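Local atomic coordinates of glutathione S-transferase 2 (Onchocerca volvulus, PDB entry 1TU7), a protein that transfers glutathione onto electrophilic compounds as a homodimeric pi-class enzyme and appears to play a central role in the parasite's detoxification system. Residues Y101-K113 against D196-Q208. Residues are numbered along the deposited sequence; the frame is centred on the assembly and turned at random.
Sequences YTRMIYMAYETEK and DAAKVPVNGNGKQ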
loop_
_atom_site.group_PDB
_atom_site.type_symbol
_atom_site.label_atom_id
_atom_site.label_comp_id
_atom_site.label_asym_id
_atom_site.label_seq_id
_atom_site.Cartn_x
_atom_site.Cartn_y
_atom_site.Cartn_z
ATOM N N TYR A 101 2.805 -14.020 -1.846
ATOM C CA TYR A 101 1.920 -15.034 -2.386
ATOM C C TYR A 101 1.769 -14.872 -3.896
ATOM O O TYR A 101 1.949 -15.836 -4.637
ATOM C CB TYR A 101 0.563 -14.938 -1.682
ATOM C CG TYR A 101 -0.539 -15.731 -2.328
ATOM C CD1 TYR A 101 -0.669 -17.084 -2.078
ATOM C CD2 TYR A 101 -1.448 -15.123 -3.187
ATOM C CE1 TYR A 101 -1.669 -17.833 -2.682
ATOM C CE2 TYR A 101 -2.470 -15.855 -3.780
ATOM C CZ TYR A 101 -2.581 -17.196 -3.527
ATOM O OH TYR A 101 -3.611 -17.891 -4.132
ATOM N N THR A 102 1.478 -13.667 -4.354
ATOM C CA THR A 102 1.248 -13.475 -5.797
ATOM C C THR A 102 2.518 -13.641 -6.639
ATOM O O THR A 102 2.432 -14.108 -7.771
ATOM C CB THR A 102 0.586 -12.135 -6.110
ATOM O OG1 THR A 102 1.330 -11.075 -5.568
ATOM C CG2 THR A 102 -0.748 -12.002 -5.461
ATOM N N ARG A 103 3.685 -13.307 -6.101
ATOM C CA ARG A 103 4.934 -13.504 -6.845
ATOM C C ARG A 103 5.104 -15.005 -7.076
ATOM O O ARG A 103 5.416 -15.445 -8.179
ATOM C CB ARG A 103 6.119 -12.945 -6.069
ATOM N N MET A 104 4.850 -15.798 -6.050
ATOM C CA MET A 104 4.942 -17.247 -6.163
ATOM C C MET A 104 3.930 -17.745 -7.191
ATOM O O MET A 104 4.282 -18.466 -8.116
ATOM C CB MET A 104 4.786 -17.914 -4.820
ATOM C CG MET A 104 4.835 -19.416 -4.864
ATOM S SD MET A 104 3.264 -20.200 -5.228
ATOM C CE MET A 104 2.335 -19.643 -3.829
ATOM N N ILE A 105 2.676 -17.315 -7.065
ATOM C CA ILE A 105 1.609 -17.781 -7.933
ATOM C C ILE A 105 1.896 -17.493 -9.403
ATOM O O ILE A 105 1.705 -18.370 -10.261
ATOM C CB ILE A 105 0.263 -17.109 -7.531
ATOM C CG1 ILE A 105 -0.248 -17.638 -6.200
ATOM C CG2 ILE A 105 -0.791 -17.304 -8.640
ATOM C CD1 ILE A 105 -0.707 -19.093 -6.193
ATOM N N TYR A 106 2.346 -16.281 -9.699
ATOM C CA TYR A 106 2.409 -15.820 -11.094
ATOM C C TYR A 106 3.774 -16.083 -11.715
ATOM O O TYR A 106 3.861 -16.186 -12.943
ATOM C CB TYR A 106 2.046 -14.332 -11.244
ATOM C CG TYR A 106 0.568 -14.054 -11.075
ATOM C CD1 TYR A 106 0.071 -13.592 -9.875
ATOM C CD2 TYR A 106 -0.342 -14.225 -12.125
ATOM C CE1 TYR A 106 -1.266 -13.343 -9.688
ATOM C CE2 TYR A 106 -1.701 -13.964 -11.942
ATOM C CZ TYR A 106 -2.156 -13.529 -10.707
ATOM O OH TYR A 106 -3.506 -13.248 -10.509
ATOM N N MET A 107 4.823 -16.198 -10.904
ATOM C CA MET A 107 6.193 -16.277 -11.430
ATOM C C MET A 107 6.856 -17.615 -11.223
ATOM O O MET A 107 7.801 -17.931 -11.949
ATOM C CB MET A 107 7.127 -15.230 -10.794
ATOM C CG MET A 107 6.652 -13.787 -10.838
ATOM S SD MET A 107 6.358 -13.205 -12.487
ATOM C CE MET A 107 8.013 -13.170 -13.143
ATOM N N ALA A 108 6.432 -18.391 -10.229
ATOM C CA ALA A 108 7.199 -19.574 -9.829
ATOM C C ALA A 108 6.362 -20.646 -9.179
ATOM O O ALA A 108 6.794 -21.341 -8.274
ATOM C CB ALA A 108 8.321 -19.152 -8.906
ATOM N N TYR A 109 5.139 -20.828 -9.651
ATOM C CA TYR A 109 4.231 -21.744 -8.980
ATOM C C TYR A 109 4.709 -23.183 -9.014
ATOM O O TYR A 109 4.575 -23.916 -8.045
ATOM C CB TYR A 109 2.855 -21.688 -9.642
ATOM C CG TYR A 109 1.822 -22.529 -8.969
ATOM C CD1 TYR A 109 1.166 -22.084 -7.828
ATOM C CD2 TYR A 109 1.471 -23.781 -9.457
ATOM C CE1 TYR A 109 0.188 -22.848 -7.207
ATOM C CE2 TYR A 109 0.513 -24.555 -8.833
ATOM C CZ TYR A 109 -0.137 -24.087 -7.704
ATOM O OH TYR A 109 -1.096 -24.822 -7.067
ATOM N N GLU A 110 5.304 -23.560 -10.138
ATOM C CA GLU A 110 5.674 -24.953 -10.353
ATOM C C GLU A 110 6.915 -25.363 -9.562
ATOM O O GLU A 110 7.122 -26.543 -9.316
ATOM C CB GLU A 110 5.956 -25.196 -11.823
ATOM C CG GLU A 110 4.741 -25.059 -12.730
ATOM C CD GLU A 110 4.219 -23.658 -12.915
ATOM O OE1 GLU A 110 5.015 -22.683 -12.886
ATOM O OE2 GLU A 110 2.983 -23.542 -13.116
ATOM N N THR A 111 7.743 -24.417 -9.171
ATOM C CA THR A 111 8.951 -24.789 -8.424
ATOM C C THR A 111 9.048 -24.211 -7.037
ATOM O O THR A 111 9.881 -24.662 -6.259
ATOM C CB THR A 111 10.206 -24.414 -9.208
ATOM O OG1 THR A 111 10.195 -23.017 -9.491
ATOM C CG2 THR A 111 10.202 -25.123 -10.579
ATOM N N GLU A 112 8.224 -23.227 -6.703
ATOM C CA GLU A 112 8.406 -22.552 -5.417
ATOM C C GLU A 112 7.199 -22.601 -4.531
ATOM O O GLU A 112 7.248 -22.069 -3.433
ATOM C CB GLU A 112 8.846 -21.129 -5.645
ATOM C CG GLU A 112 10.018 -21.100 -6.609
ATOM C CD GLU A 112 10.976 -19.953 -6.421
ATOM O OE1 GLU A 112 10.585 -18.905 -5.864
ATOM O OE2 GLU A 112 12.131 -20.126 -6.878
ATOM N N LYS A 113 6.141 -23.248 -4.971
ATOM C CA LYS A 113 4.989 -23.432 -4.111
ATOM C C LYS A 113 5.384 -24.179 -2.841
ATOM O O LYS A 113 5.068 -23.762 -1.734
ATOM C CB LYS A 113 3.907 -24.196 -4.855
ATOM C CG LYS A 113 2.666 -24.472 -4.026
ATOM C CD LYS A 113 1.735 -25.350 -4.811
ATOM C CE LYS A 113 0.613 -25.880 -3.985
ATOM N NZ LYS A 113 -0.236 -26.765 -4.823
ATOM N N ASP A 196 -17.574 -20.659 -3.457
ATOM C CA ASP A 196 -16.992 -21.982 -3.533
ATOM C C ASP A 196 -17.727 -22.842 -4.548
ATOM O O ASP A 196 -17.099 -23.600 -5.282
ATOM C CB ASP A 196 -17.033 -22.651 -2.176
ATOM C CG ASP A 196 -16.258 -23.932 -2.150
ATOM O OD1 ASP A 196 -16.783 -24.891 -1.544
ATOM O OD2 ASP A 196 -15.121 -24.080 -2.683
ATOM N N ALA A 197 -19.049 -22.729 -4.591
ATOM C CA ALA A 197 -19.839 -23.533 -5.528
ATOM C C ALA A 197 -19.420 -23.236 -6.961
ATOM O O ALA A 197 -19.358 -24.147 -7.803
ATOM C CB ALA A 197 -21.333 -23.296 -5.341
ATOM N N ALA A 198 -19.162 -21.959 -7.238
ATOM C CA ALA A 198 -18.753 -21.475 -8.557
ATOM C C ALA A 198 -17.263 -21.664 -8.819
ATOM O O ALA A 198 -16.800 -21.406 -9.949
ATOM C CB ALA A 198 -19.118 -20.001 -8.690
ATOM N N LYS A 199 -16.510 -22.127 -7.806
ATOM C CA LYS A 199 -15.058 -22.264 -7.892
ATOM C C LYS A 199 -14.429 -21.026 -8.503
ATOM O O LYS A 199 -13.621 -21.083 -9.449
ATOM C CB LYS A 199 -14.681 -23.531 -8.655
ATOM C CG LYS A 199 -15.109 -24.790 -7.982
ATOM C CD LYS A 199 -14.538 -26.050 -8.607
ATOM C CE LYS A 199 -14.905 -27.286 -7.752
ATOM N NZ LYS A 199 -14.584 -28.589 -8.443
ATOM N N VAL A 200 -14.765 -19.866 -7.936
ATOM C CA VAL A 200 -14.253 -18.600 -8.450
ATOM C C VAL A 200 -12.729 -18.645 -8.345
ATOM O O VAL A 200 -12.209 -18.962 -7.273
ATOM C CB VAL A 200 -14.784 -17.389 -7.644
ATOM C CG1 VAL A 200 -14.100 -16.130 -8.097
ATOM C CG2 VAL A 200 -16.295 -17.282 -7.759
ATOM N N PRO A 201 -11.994 -18.374 -9.423
ATOM C CA PRO A 201 -10.535 -18.442 -9.320
ATOM C C PRO A 201 -9.988 -17.402 -8.357
ATOM O O PRO A 201 -10.471 -16.279 -8.325
ATOM C CB PRO A 201 -10.047 -18.158 -10.741
ATOM C CG PRO A 201 -11.183 -18.305 -11.592
ATOM C CD PRO A 201 -12.440 -18.066 -10.795
ATOM N N VAL A 202 -9.006 -17.789 -7.569
ATOM C CA VAL A 202 -8.317 -16.828 -6.711
ATOM C C VAL A 202 -7.522 -15.838 -7.553
ATOM O O VAL A 202 -7.523 -14.641 -7.288
ATOM C CB VAL A 202 -7.398 -17.511 -5.666
ATOM C CG1 VAL A 202 -6.656 -16.478 -4.830
ATOM C CG2 VAL A 202 -8.204 -18.461 -4.779
ATOM N N ASN A 203 -6.804 -16.380 -8.544
ATOM C CA ASN A 203 -5.839 -15.616 -9.319
ATOM C C ASN A 203 -6.151 -15.685 -10.807
ATOM O O ASN A 203 -6.931 -16.508 -11.250
ATOM C CB ASN A 203 -4.437 -16.162 -9.035
ATOM C CG ASN A 203 -4.152 -16.223 -7.542
ATOM O OD1 ASN A 203 -3.974 -17.311 -6.935
ATOM N ND2 ASN A 203 -4.187 -15.067 -6.939
ATOM N N GLY A 204 -5.547 -14.777 -11.563
ATOM C CA GLY A 204 -5.799 -14.637 -12.996
ATOM C C GLY A 204 -5.215 -15.708 -13.879
ATOM O O GLY A 204 -5.578 -15.829 -15.058
ATOM N N ASN A 205 -4.290 -16.491 -13.339
ATOM C CA ASN A 205 -3.705 -17.587 -14.094
ATOM C C ASN A 205 -4.285 -18.950 -13.707
ATOM O O ASN A 205 -3.824 -19.980 -14.173
ATOM C CB ASN A 205 -2.180 -17.569 -13.934
ATOM C CG ASN A 205 -1.734 -17.907 -12.525
ATOM O OD1 ASN A 205 -2.566 -18.082 -11.623
ATOM N ND2 ASN A 205 -0.417 -18.036 -12.327
ATOM N N GLY A 206 -5.298 -18.952 -12.838
ATOM C CA GLY A 206 -5.978 -20.154 -12.437
ATOM C C GLY A 206 -5.208 -21.053 -11.485
ATOM O O GLY A 206 -5.676 -22.115 -11.153
ATOM N N LYS A 207 -4.035 -20.611 -11.036
ATOM C CA LYS A 207 -3.261 -21.368 -10.071
ATOM C C LYS A 207 -3.609 -20.867 -8.677
ATOM O O LYS A 207 -3.844 -19.683 -8.502
ATOM C CB LYS A 207 -1.758 -21.215 -10.340
ATOM C CG LYS A 207 -1.350 -21.502 -11.789
ATOM C CD LYS A 207 0.170 -21.469 -12.002
ATOM C CE LYS A 207 0.504 -21.488 -13.462
ATOM N NZ LYS A 207 2.001 -21.537 -13.676
ATOM N N GLN A 208 -3.641 -21.775 -7.717
ATOM C CA GLN A 208 -3.967 -21.479 -6.306
ATOM C C GLN A 208 -3.666 -22.646 -5.361
ATOM O O GLN A 208 -3.098 -23.673 -5.842
ATOM C CB GLN A 208 -5.438 -21.112 -6.169
ATOM C CG GLN A 208 -6.391 -22.121 -6.785
ATOM C CD GLN A 208 -7.809 -21.590 -6.904
ATOM O OE1 GLN A 208 -8.042 -20.563 -7.569
ATOM N NE2 GLN A 208 -8.741 -22.273 -6.270
HETATM O O HOH W 1 3.415 -19.513 -11.896
HETATM O O HOH W 2 -4.264 -12.561 -8.010
HETATM O O HOH W 3 1.421 -17.116 -14.364
HETATM O O HOH W 4 -3.296 -24.644 -8.981
#
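In the all-helical C-terminal domain of this pi-class transferase, the C-terminal tail folds back over the junction of helices 81-107 and 109-132, and a type I turn from Asn203 to Gly206 meets Tyr106. The side chain of Tyr106, its nearest atoms about 6 Å from bound glutathione, probably borders the active site: its OH accepts a nearly straight bond from Gly204 N (2.8 Å, 170°), and a water joins that same oxygen to Asn203 ND2. Asn205 has its CG between backbone N and carbonyl carbon (chi1 68°), which keeps the amide close to its own main chain. There OD1 takes Lys207 N in an Asx turn, while ND2 reaches across to Ile105 O at 3.0 Å, coming from above the carbonyl plane. Ile105 CG2 packs against the Asn203 amide, 3.6 Å from OD1; just before the turn, Val202 CG1 lies 3.4 Å from Tyr101 OH. Farther along, Lys207 runs extended across Tyr109: its CB sits over the ring centre in a CH-pi contact, 3.9 Å from the centroid, and its NZ pairs with Glu110 OE2 in a salt bridge modelled implausibly short, so its exact geometry is doubtful. Water also links NZ to Ile105 O and Tyr109 N, bridging the helix junction. At the chain end, Tyr109 OH accepts from Lys113 NZ at 3.1 Å and donates to Gln208 O at 2.6 Å.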